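Local coordinates for ATP-dependent DNA helicase (Mycobacterium smegmatis, PDB 5V9X), which unwinds RNA:DNA hybrids as an ATP-driven helicase, tracking 3'-to-5' along single-stranded DNA, at residues T683-E688 with H702-L707; L715-R720 with F755-D760; E761-V766 with Y836-L841. All coordinates share one frame; numbering follows the deposited sequence.

Contact 1. Residues T683-E688 with H702-L707; sequences TTFVVE and HSPYGL
An antiparallel bridge between strands 684-691 and 697-702, neighbours in the five-stranded mixed sheet of the DEAD/H-associated region, holds V686 against H702 as a hydrogen-bonded pair. H702 N gives the firm bond to V686 O (2.7 Å), while the return bond from V686 N to H702 O is weak. The imidazole turns its edge toward V686 O: with CG beside the backbone N (chi1 -71°), ND1 adds a weak second bond, 3.2 Å to V686 O, leaving that carbonyl with two donors from one residue. Beyond it, E688 extends its chain until OE1 lies 3.1 Å from H702 CE1, carboxylate and ring planes only 13° apart; this is proximity without a hydrogen bond, and the carboxylate is instead bonded to S864 and T860. Past the bridge, S703 CB sits over the centre of the F685 ring, 3.7 Å from its centroid. The rings of F685 and Y705 meet rim to rim with planes at 68°, CE1 of F685 lying 3.4 Å from CE2 of Y705. S703 OG bonds to H710 of helix 707-725, Y705 OH to the backbone of D682, and strand 854-859 pairs with the far edge of 684-691, while helix 865-870 packs on H702.

Contact 2. Residues L715-R720 with F755-D760; sequences LAVGRR and FVFDAD
R720 and F757 form the tight part of this contact. The guanidinium lies flat on the phenyl ring, planes 8° apart and CZ 3.6 Å from the ring centroid, a stacked cation-pi pair in which the two side chains arrive from opposite directions. The R720 chain runs extended from CG to NE, which carries the flat group out over the ring. The same group is held at its edge: NH1 and NH2 of R720 both donate to the single carbonyl oxygen V756 O, at 3.2 Å and 3.1 Å. NH1 lies in the carbonyl plane and NH2 above it. Two bonds at the edge, together with the stack on F757, restrain the rotation of the guanidinium. On the opposite face of the F757 ring, A716 CB makes a CH-pi contact, 3.9 Å from the centroid, and the phenyl is thus clamped between residues one helical turn apart. The arrangement joins helix 707-725 to the loop that leads into helix 759-769, within the DEAD/H-associated region. V717 adds apolar contacts on the buried side: its CG2 meets F755 CD1 at 3.9 Å and F757 CE1 at 4.3 Å. F755 turns its ring toward the sheet, onto V699 and L701 of strand 697-702 and I738 and V740 of strand 737-742. R720 and V756 are nonetheless partly exposed, and the guanidinium and the carbonyl it grips lie toward the looser solvent margin, where D758 is exposed.

Contact 3. Residues E761-V766 with Y836-L841; sequences EIEPIV and YDVPAL
Apolar packing joins I762 and V766, one turn apart on helix 759-769, to V838 and L841 in the first turn of helix 838-849 and to Y836 in the turn before it. The closest approach is between I762 and L841, whose side chains cross at about a right angle: CG2 of I762 lies 3.5 Å and its CD1 4.0 Å from CD2 of L841. In the isoleucine, chi1 -75° sets CG2 anti to the backbone N, and chi2 -67° folds CD1 round so that both methyls reach L841. V766 packs less closely. Its CG1 meets the Y836 ring at CD2, 4.0 Å away, as the two side chains slide past each other in opposite directions. V838 stands between I762 and V766, with CG1 4.3 Å from I762 CG2 and CG2 4.5 Å from V766 CG1. These residues form a helix-to-helix interface within the DEAD/H-associated region, where the chain turns at Y836 and D837 from helix 822-835 into helix 838-849. No hydrogen bond crosses the interface. At its exposed margin the extended E763 brings OE1 to 3.7 Å from V838 CG1, laying a carboxylate oxygen against a methyl. Capping is local: the N-cap residue D837 accepts a weak bond at OD1 from A840 N (3.3 Å). Backbone pairing of D837 with R708, together with P712 and L715 packing on the Y836 side chain, brings helix 707-725 against this turn.

All three contacts lie in the DEAD/H-associated region, on the same side of the chain's centre, and follow one another along the sequence. Contact 1 belongs to the mixed sheet; its centre is about 15 Å from that of contact 2 and about 17 Å from that of contact 3, whereas the centres of contacts 2 and 3 are about 9 Å apart. Helix 707-725 follows the loop of contact 1 and supplies one side of contact 2. Helix 759-769 is common to contacts 2 and 3, where F757 packs on I762 and I765. V687 CG2 touches F755 CD2 at 3.9 Å. Contacts 1 and 3 do not touch, and contact 2 joins the sheet to the helices of contact 3.

Contact 1. Residues T683-E688 with H702-L707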
loop_
_atom_site.group_PDB
_atom_site.type_symbol
_atom_site.label_atom_id
_atom_site.label_comp_id
_atom_site.label_asym_id
_atom_site.label_seq_id
_atom_site.Cartn_x
_atom_site.Cartn_y
_atom_site.Cartn_z
ATOM N N THR A 683 -21.056 -1.618 -18.031
ATOM C CA THR A 683 -21.505 -1.497 -19.409
ATOM C C THR A 683 -22.291 -0.225 -19.690
ATOM O O THR A 683 -22.453 0.128 -20.862
ATOM C CB THR A 683 -22.372 -2.705 -19.797
ATOM O OG1 THR A 683 -23.590 -2.687 -19.043
ATOM C CG2 THR A 683 -21.631 -4.001 -19.522
ATOM N N THR A 684 -22.787 0.464 -18.662
ATOM C CA THR A 684 -23.604 1.659 -18.853
ATOM C C THR A 684 -23.130 2.751 -17.905
ATOM O O THR A 684 -23.188 2.581 -16.683
ATOM C CB THR A 684 -25.094 1.371 -18.613
ATOM O OG1 THR A 684 -25.341 1.255 -17.206
ATOM C CG2 THR A 684 -25.523 0.079 -19.293
ATOM N N PHE A 685 -22.663 3.864 -18.466
ATOM C CA PHE A 685 -22.423 5.075 -17.698
ATOM C C PHE A 685 -23.689 5.923 -17.698
ATOM O O PHE A 685 -24.486 5.878 -18.638
ATOM C CB PHE A 685 -21.265 5.894 -18.280
ATOM C CG PHE A 685 -19.921 5.216 -18.203
ATOM C CD1 PHE A 685 -19.739 4.062 -17.459
ATOM C CD2 PHE A 685 -18.831 5.753 -18.873
ATOM C CE1 PHE A 685 -18.498 3.453 -17.397
ATOM C CE2 PHE A 685 -17.591 5.151 -18.812
ATOM C CZ PHE A 685 -17.422 4.000 -18.074
ATOM N N VAL A 686 -23.868 6.704 -16.637
ATOM C CA VAL A 686 -25.018 7.592 -16.507
ATOM C C VAL A 686 -24.513 9.016 -16.329
ATOM O O VAL A 686 -23.736 9.294 -15.406
ATOM C CB VAL A 686 -25.930 7.190 -15.339
ATOM C CG1 VAL A 686 -27.005 8.247 -15.129
ATOM C CG2 VAL A 686 -26.562 5.834 -15.605
ATOM N N VAL A 687 -24.958 9.912 -17.202
ATOM C CA VAL A 687 -24.685 11.336 -17.079
ATOM C C VAL A 687 -25.931 11.988 -16.495
ATOM O O VAL A 687 -26.993 12.006 -17.128
ATOM C CB VAL A 687 -24.296 11.957 -18.426
ATOM C CG1 VAL A 687 -24.190 13.463 -18.299
ATOM C CG2 VAL A 687 -22.978 11.366 -18.907
ATOM N N GLU A 688 -25.806 12.517 -15.281
ATOM C CA GLU A 688 -26.926 13.071 -14.535
ATOM C C GLU A 688 -26.766 14.579 -14.433
ATOM O O GLU A 688 -25.676 15.071 -14.129
ATOM C CB GLU A 688 -27.009 12.444 -13.142
ATOM C CG GLU A 688 -28.063 13.057 -12.246
ATOM C CD GLU A 688 -28.220 12.297 -10.948
ATOM O OE1 GLU A 688 -27.553 11.254 -10.784
ATOM O OE2 GLU A 688 -29.011 12.743 -10.092
ATOM N N HIS A 702 -21.425 9.218 -14.049
ATOM C CA HIS A 702 -21.422 8.059 -13.170
ATOM C C HIS A 702 -20.681 6.913 -13.845
ATOM O O HIS A 702 -21.027 6.515 -14.962
ATOM C CB HIS A 702 -22.846 7.635 -12.822
ATOM C CG HIS A 702 -23.560 8.573 -11.897
ATOM N ND1 HIS A 702 -24.011 9.812 -12.295
ATOM C CD2 HIS A 702 -23.915 8.444 -10.597
ATOM C CE1 HIS A 702 -24.610 10.408 -11.281
ATOM N NE2 HIS A 702 -24.564 9.601 -10.238
ATOM N N SER A 703 -19.666 6.385 -13.161
ATOM C CA SER A 703 -18.811 5.319 -13.671
ATOM C C SER A 703 -18.004 4.740 -12.520
ATOM O O SER A 703 -17.455 5.498 -11.712
ATOM C CB SER A 703 -17.877 5.841 -14.765
ATOM O OG SER A 703 -16.718 5.033 -14.876
ATOM N N PRO A 704 -17.903 3.417 -12.406
ATOM C CA PRO A 704 -17.176 2.811 -11.284
ATOM C C PRO A 704 -15.690 2.588 -11.518
ATOM O O PRO A 704 -15.028 2.052 -10.623
ATOM C CB PRO A 704 -17.898 1.468 -11.132
ATOM C CG PRO A 704 -18.240 1.100 -12.536
ATOM C CD PRO A 704 -18.543 2.397 -13.255
ATOM N N TYR A 705 -15.146 3.012 -12.661
ATOM C CA TYR A 705 -13.836 2.551 -13.114
ATOM C C TYR A 705 -12.663 3.197 -12.385
ATOM O O TYR A 705 -11.533 3.160 -12.883
ATOM C CB TYR A 705 -13.699 2.783 -14.621
ATOM C CG TYR A 705 -14.402 1.734 -15.444
ATOM C CD1 TYR A 705 -13.790 0.518 -15.716
ATOM C CD2 TYR A 705 -15.679 1.952 -15.942
ATOM C CE1 TYR A 705 -14.428 -0.450 -16.467
ATOM C CE2 TYR A 705 -16.325 0.989 -16.693
ATOM C CZ TYR A 705 -15.695 -0.209 -16.952
ATOM O OH TYR A 705 -16.331 -1.172 -17.699
ATOM N N GLY A 706 -12.902 3.779 -11.217
ATOM C CA GLY A 706 -11.824 4.184 -10.338
ATOM C C GLY A 706 -11.204 5.518 -10.715
ATOM O O GLY A 706 -11.384 6.042 -11.815
ATOM N N LEU A 707 -10.438 6.065 -9.767
ATOM C CA LEU A 707 -9.836 7.380 -9.933
ATOM C C LEU A 707 -8.697 7.380 -10.944
ATOM O O LEU A 707 -8.425 8.426 -11.545
ATOM C CB LEU A 707 -9.337 7.896 -8.578
ATOM C CG LEU A 707 -8.816 9.334 -8.531
ATOM C CD1 LEU A 707 -9.938 10.325 -8.797
ATOM C CD2 LEU A 707 -8.147 9.621 -7.199
#

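Contact 2. Residues L715-R720 with F755-D760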
loop_
_atom_site.group_PDB
_atom_site.type_symbol
_atom_site.label_atom_id
_atom_site.label_comp_id
_atom_site.label_asym_id
_atom_site.label_seq_id
_atom_site.Cartn_x
_atom_site.Cartn_y
_atom_site.Cartn_z
ATOM N N LEU A 715 -8.907 15.855 -16.691
ATOM C CA LEU A 715 -8.005 16.737 -17.425
ATOM C C LEU A 715 -8.534 17.023 -18.823
ATOM O O LEU A 715 -8.512 18.171 -19.281
ATOM C CB LEU A 715 -6.610 16.114 -17.512
ATOM C CG LEU A 715 -5.815 15.913 -16.224
ATOM C CD1 LEU A 715 -4.542 15.137 -16.514
ATOM C CD2 LEU A 715 -5.494 17.251 -15.588
ATOM N N ALA A 716 -9.009 15.987 -19.517
ATOM C CA ALA A 716 -9.517 16.167 -20.871
ATOM C C ALA A 716 -10.787 17.008 -20.874
ATOM O O ALA A 716 -10.939 17.916 -21.697
ATOM C CB ALA A 716 -9.767 14.805 -21.518
ATOM N N VAL A 717 -11.712 16.712 -19.957
ATOM C CA VAL A 717 -12.935 17.504 -19.842
ATOM C C VAL A 717 -12.602 18.953 -19.513
ATOM O O VAL A 717 -13.213 19.885 -20.052
ATOM C CB VAL A 717 -13.870 16.885 -18.785
ATOM C CG1 VAL A 717 -15.076 17.776 -18.546
ATOM C CG2 VAL A 717 -14.309 15.491 -19.213
ATOM N N GLY A 718 -11.627 19.166 -18.626
ATOM C CA GLY A 718 -11.242 20.524 -18.275
ATOM C C GLY A 718 -10.743 21.311 -19.469
ATOM O O GLY A 718 -11.140 22.459 -19.683
ATOM N N ARG A 719 -9.863 20.699 -20.268
ATOM C CA ARG A 719 -9.358 21.353 -21.473
ATOM C C ARG A 719 -10.500 21.786 -22.380
ATOM O O ARG A 719 -10.543 22.930 -22.846
ATOM C CB ARG A 719 -8.411 20.414 -22.221
ATOM C CG ARG A 719 -7.798 21.021 -23.474
ATOM C CD ARG A 719 -7.122 19.965 -24.328
ATOM N NE ARG A 719 -6.224 20.556 -25.316
ATOM C CZ ARG A 719 -4.899 20.560 -25.211
ATOM N NH1 ARG A 719 -4.314 19.995 -24.163
ATOM N NH2 ARG A 719 -4.158 21.122 -26.156
ATOM N N ARG A 720 -11.447 20.880 -22.634
ATOM C CA ARG A 720 -12.588 21.212 -23.477
ATOM C C ARG A 720 -13.470 22.274 -22.837
ATOM O O ARG A 720 -13.965 23.175 -23.523
ATOM C CB ARG A 720 -13.411 19.960 -23.755
ATOM C CG ARG A 720 -13.287 19.428 -25.155
ATOM C CD ARG A 720 -14.412 18.462 -25.404
ATOM N NE ARG A 720 -14.056 17.447 -26.380
ATOM C CZ ARG A 720 -14.616 16.245 -26.423
ATOM N NH1 ARG A 720 -14.244 15.367 -27.343
ATOM N NH2 ARG A 720 -15.544 15.921 -25.533
ATOM N N PHE A 755 -17.945 14.203 -21.963
ATOM C CA PHE A 755 -17.029 13.207 -21.424
ATOM C C PHE A 755 -16.455 12.276 -22.483
ATOM O O PHE A 755 -15.412 11.658 -22.240
ATOM C CB PHE A 755 -17.735 12.373 -20.349
ATOM C CG PHE A 755 -18.338 13.194 -19.244
ATOM C CD1 PHE A 755 -17.553 13.663 -18.201
ATOM C CD2 PHE A 755 -19.691 13.499 -19.247
ATOM C CE1 PHE A 755 -18.109 14.421 -17.182
ATOM C CE2 PHE A 755 -20.251 14.256 -18.232
ATOM C CZ PHE A 755 -19.459 14.718 -17.198
ATOM N N VAL A 756 -17.095 12.169 -23.644
ATOM C CA VAL A 756 -16.710 11.184 -24.650
ATOM C C VAL A 756 -15.587 11.742 -25.512
ATOM O O VAL A 756 -15.690 12.851 -26.050
ATOM C CB VAL A 756 -17.920 10.790 -25.509
ATOM C CG1 VAL A 756 -17.517 9.766 -26.560
ATOM C CG2 VAL A 756 -19.032 10.255 -24.628
ATOM N N PHE A 757 -14.512 10.968 -25.651
ATOM C CA PHE A 757 -13.375 11.321 -26.487
ATOM C C PHE A 757 -13.019 10.143 -27.385
ATOM O O PHE A 757 -13.371 8.994 -27.107
ATOM C CB PHE A 757 -12.152 11.714 -25.647
ATOM C CG PHE A 757 -12.262 13.066 -25.001
ATOM C CD1 PHE A 757 -13.057 13.254 -23.880
ATOM C CD2 PHE A 757 -11.555 14.146 -25.503
ATOM C CE1 PHE A 757 -13.155 14.499 -23.283
ATOM C CE2 PHE A 757 -11.647 15.391 -24.909
ATOM C CZ PHE A 757 -12.448 15.568 -23.800
ATOM N N ASP A 758 -12.308 10.444 -28.471
ATOM C CA ASP A 758 -11.800 9.393 -29.341
ATOM C C ASP A 758 -10.626 8.681 -28.678
ATOM O O ASP A 758 -9.869 9.274 -27.905
ATOM C CB ASP A 758 -11.376 9.970 -30.691
ATOM C CG ASP A 758 -12.553 10.224 -31.616
ATOM O OD1 ASP A 758 -13.455 9.362 -31.687
ATOM O OD2 ASP A 758 -12.579 11.288 -32.271
ATOM N N ALA A 759 -10.485 7.388 -28.986
ATOM C CA ALA A 759 -9.453 6.580 -28.342
ATOM C C ALA A 759 -8.058 7.121 -28.632
ATOM O O ALA A 759 -7.201 7.155 -27.742
ATOM C CB ALA A 759 -9.569 5.123 -28.789
ATOM N N ASP A 760 -7.813 7.554 -29.870
ATOM C CA ASP A 760 -6.520 8.124 -30.232
ATOM C C ASP A 760 -6.371 9.577 -29.802
ATOM O O ASP A 760 -5.278 10.138 -29.937
ATOM C CB ASP A 760 -6.298 8.009 -31.743
ATOM C CG ASP A 760 -7.440 8.597 -32.546
ATOM O OD1 ASP A 760 -8.599 8.509 -32.086
ATOM O OD2 ASP A 760 -7.182 9.150 -33.637
#

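Contact 3. Residues E761-V766 with Y836-L841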
loop_
_atom_site.group_PDB
_atom_site.type_symbol
_atom_site.label_atom_id
_atom_site.label_comp_id
_atom_site.label_asym_id
_atom_site.label_seq_id
_atom_site.Cartn_x
_atom_site.Cartn_y
_atom_site.Cartn_z
ATOM N N GLU A 761 -7.433 10.196 -29.293
ATOM C CA GLU A 761 -7.380 11.562 -28.791
ATOM C C GLU A 761 -6.902 11.639 -27.344
ATOM O O GLU A 761 -6.404 12.689 -26.925
ATOM C CB GLU A 761 -8.772 12.199 -28.902
ATOM C CG GLU A 761 -8.798 13.691 -29.194
ATOM C CD GLU A 761 -10.216 14.219 -29.345
ATOM O OE1 GLU A 761 -11.163 13.404 -29.302
ATOM O OE2 GLU A 761 -10.387 15.446 -29.505
ATOM N N ILE A 762 -7.028 10.544 -26.593
ATOM C CA ILE A 762 -6.866 10.586 -25.141
ATOM C C ILE A 762 -5.415 10.852 -24.760
ATOM O O ILE A 762 -5.099 11.874 -24.140
ATOM C CB ILE A 762 -7.376 9.281 -24.506
ATOM C CG1 ILE A 762 -8.905 9.259 -24.504
ATOM C CG2 ILE A 762 -6.834 9.128 -23.098
ATOM C CD1 ILE A 762 -9.529 10.286 -23.591
ATOM N N GLU A 763 -4.517 9.931 -25.115
ATOM C CA GLU A 763 -3.145 9.992 -24.614
ATOM C C GLU A 763 -2.425 11.301 -24.935
ATOM O O GLU A 763 -1.696 11.797 -24.058
ATOM C CB GLU A 763 -2.354 8.786 -25.137
ATOM C CG GLU A 763 -0.898 8.766 -24.708
ATOM C CD GLU A 763 -0.331 7.362 -24.623
ATOM O OE1 GLU A 763 -1.126 6.408 -24.480
ATOM O OE2 GLU A 763 0.908 7.211 -24.697
ATOM N N PRO A 764 -2.573 11.910 -26.119
ATOM C CA PRO A 764 -1.931 13.220 -26.322
ATOM C C PRO A 764 -2.488 14.305 -25.418
ATOM O O PRO A 764 -1.716 15.103 -24.873
ATOM C CB PRO A 764 -2.203 13.518 -27.802
ATOM C CG PRO A 764 -2.456 12.195 -28.418
ATOM C CD PRO A 764 -3.160 11.400 -27.370
ATOM N N ILE A 765 -3.812 14.355 -25.249
ATOM C CA ILE A 765 -4.428 15.374 -24.400
ATOM C C ILE A 765 -3.890 15.282 -22.977
ATOM O O ILE A 765 -3.459 16.282 -22.390
ATOM C CB ILE A 765 -5.962 15.239 -24.429
ATOM C CG1 ILE A 765 -6.523 15.702 -25.773
ATOM C CG2 ILE A 765 -6.593 16.015 -23.281
ATOM C CD1 ILE A 765 -8.003 15.425 -25.937
ATOM N N VAL A 766 -3.913 14.077 -22.402
ATOM C CA VAL A 766 -3.451 13.892 -21.029
ATOM C C VAL A 766 -1.995 14.321 -20.892
ATOM O O VAL A 766 -1.594 14.894 -19.870
ATOM C CB VAL A 766 -3.660 12.429 -20.591
ATOM C CG1 VAL A 766 -3.001 12.170 -19.248
ATOM C CG2 VAL A 766 -5.145 12.109 -20.518
ATOM N N TYR A 836 -2.125 7.543 -12.955
ATOM C CA TYR A 836 -3.138 7.338 -13.976
ATOM C C TYR A 836 -3.061 5.917 -14.531
ATOM O O TYR A 836 -2.096 5.179 -14.310
ATOM C CB TYR A 836 -2.976 8.343 -15.119
ATOM C CG TYR A 836 -3.131 9.801 -14.737
ATOM C CD1 TYR A 836 -3.829 10.179 -13.596
ATOM C CD2 TYR A 836 -2.579 10.803 -15.528
ATOM C CE1 TYR A 836 -3.969 11.513 -13.253
ATOM C CE2 TYR A 836 -2.713 12.137 -15.192
ATOM C CZ TYR A 836 -3.408 12.488 -14.056
ATOM O OH TYR A 836 -3.540 13.818 -13.723
ATOM N N ASP A 837 -4.108 5.541 -15.267
ATOM C CA ASP A 837 -4.154 4.298 -16.039
ATOM C C ASP A 837 -4.700 4.681 -17.413
ATOM O O ASP A 837 -5.896 4.548 -17.680
ATOM C CB ASP A 837 -5.008 3.231 -15.349
ATOM C CG ASP A 837 -4.961 1.888 -16.061
ATOM O OD1 ASP A 837 -4.248 1.768 -17.080
ATOM O OD2 ASP A 837 -5.645 0.948 -15.600
ATOM N N VAL A 838 -3.815 5.167 -18.277
ATOM C CA VAL A 838 -4.203 5.662 -19.597
ATOM C C VAL A 838 -4.655 4.516 -20.501
ATOM O O VAL A 838 -5.673 4.666 -21.192
ATOM C CB VAL A 838 -3.067 6.477 -20.238
ATOM C CG1 VAL A 838 -3.454 6.914 -21.640
ATOM C CG2 VAL A 838 -2.736 7.688 -19.377
ATOM N N PRO A 839 -3.955 3.369 -20.551
ATOM C CA PRO A 839 -4.500 2.235 -21.321
ATOM C C PRO A 839 -5.934 1.877 -20.959
ATOM O O PRO A 839 -6.716 1.521 -21.850
ATOM C CB PRO A 839 -3.526 1.099 -20.988
ATOM C CG PRO A 839 -2.240 1.786 -20.794
ATOM C CD PRO A 839 -2.575 3.089 -20.110
ATOM N N ALA A 840 -6.307 1.965 -19.681
ATOM C CA ALA A 840 -7.694 1.709 -19.312
ATOM C C ALA A 840 -8.614 2.810 -19.825
ATOM O O ALA A 840 -9.719 2.529 -20.306
ATOM C CB ALA A 840 -7.825 1.565 -17.798
ATOM N N LEU A 841 -8.180 4.069 -19.731
ATOM C CA LEU A 841 -8.985 5.163 -20.262
ATOM C C LEU A 841 -9.146 5.053 -21.772
ATOM O O LEU A 841 -10.198 5.412 -22.312
ATOM C CB LEU A 841 -8.359 6.507 -19.891
ATOM C CG LEU A 841 -9.107 7.762 -20.353
ATOM C CD1 LEU A 841 -10.526 7.776 -19.808
ATOM C CD2 LEU A 841 -8.366 9.024 -19.937
#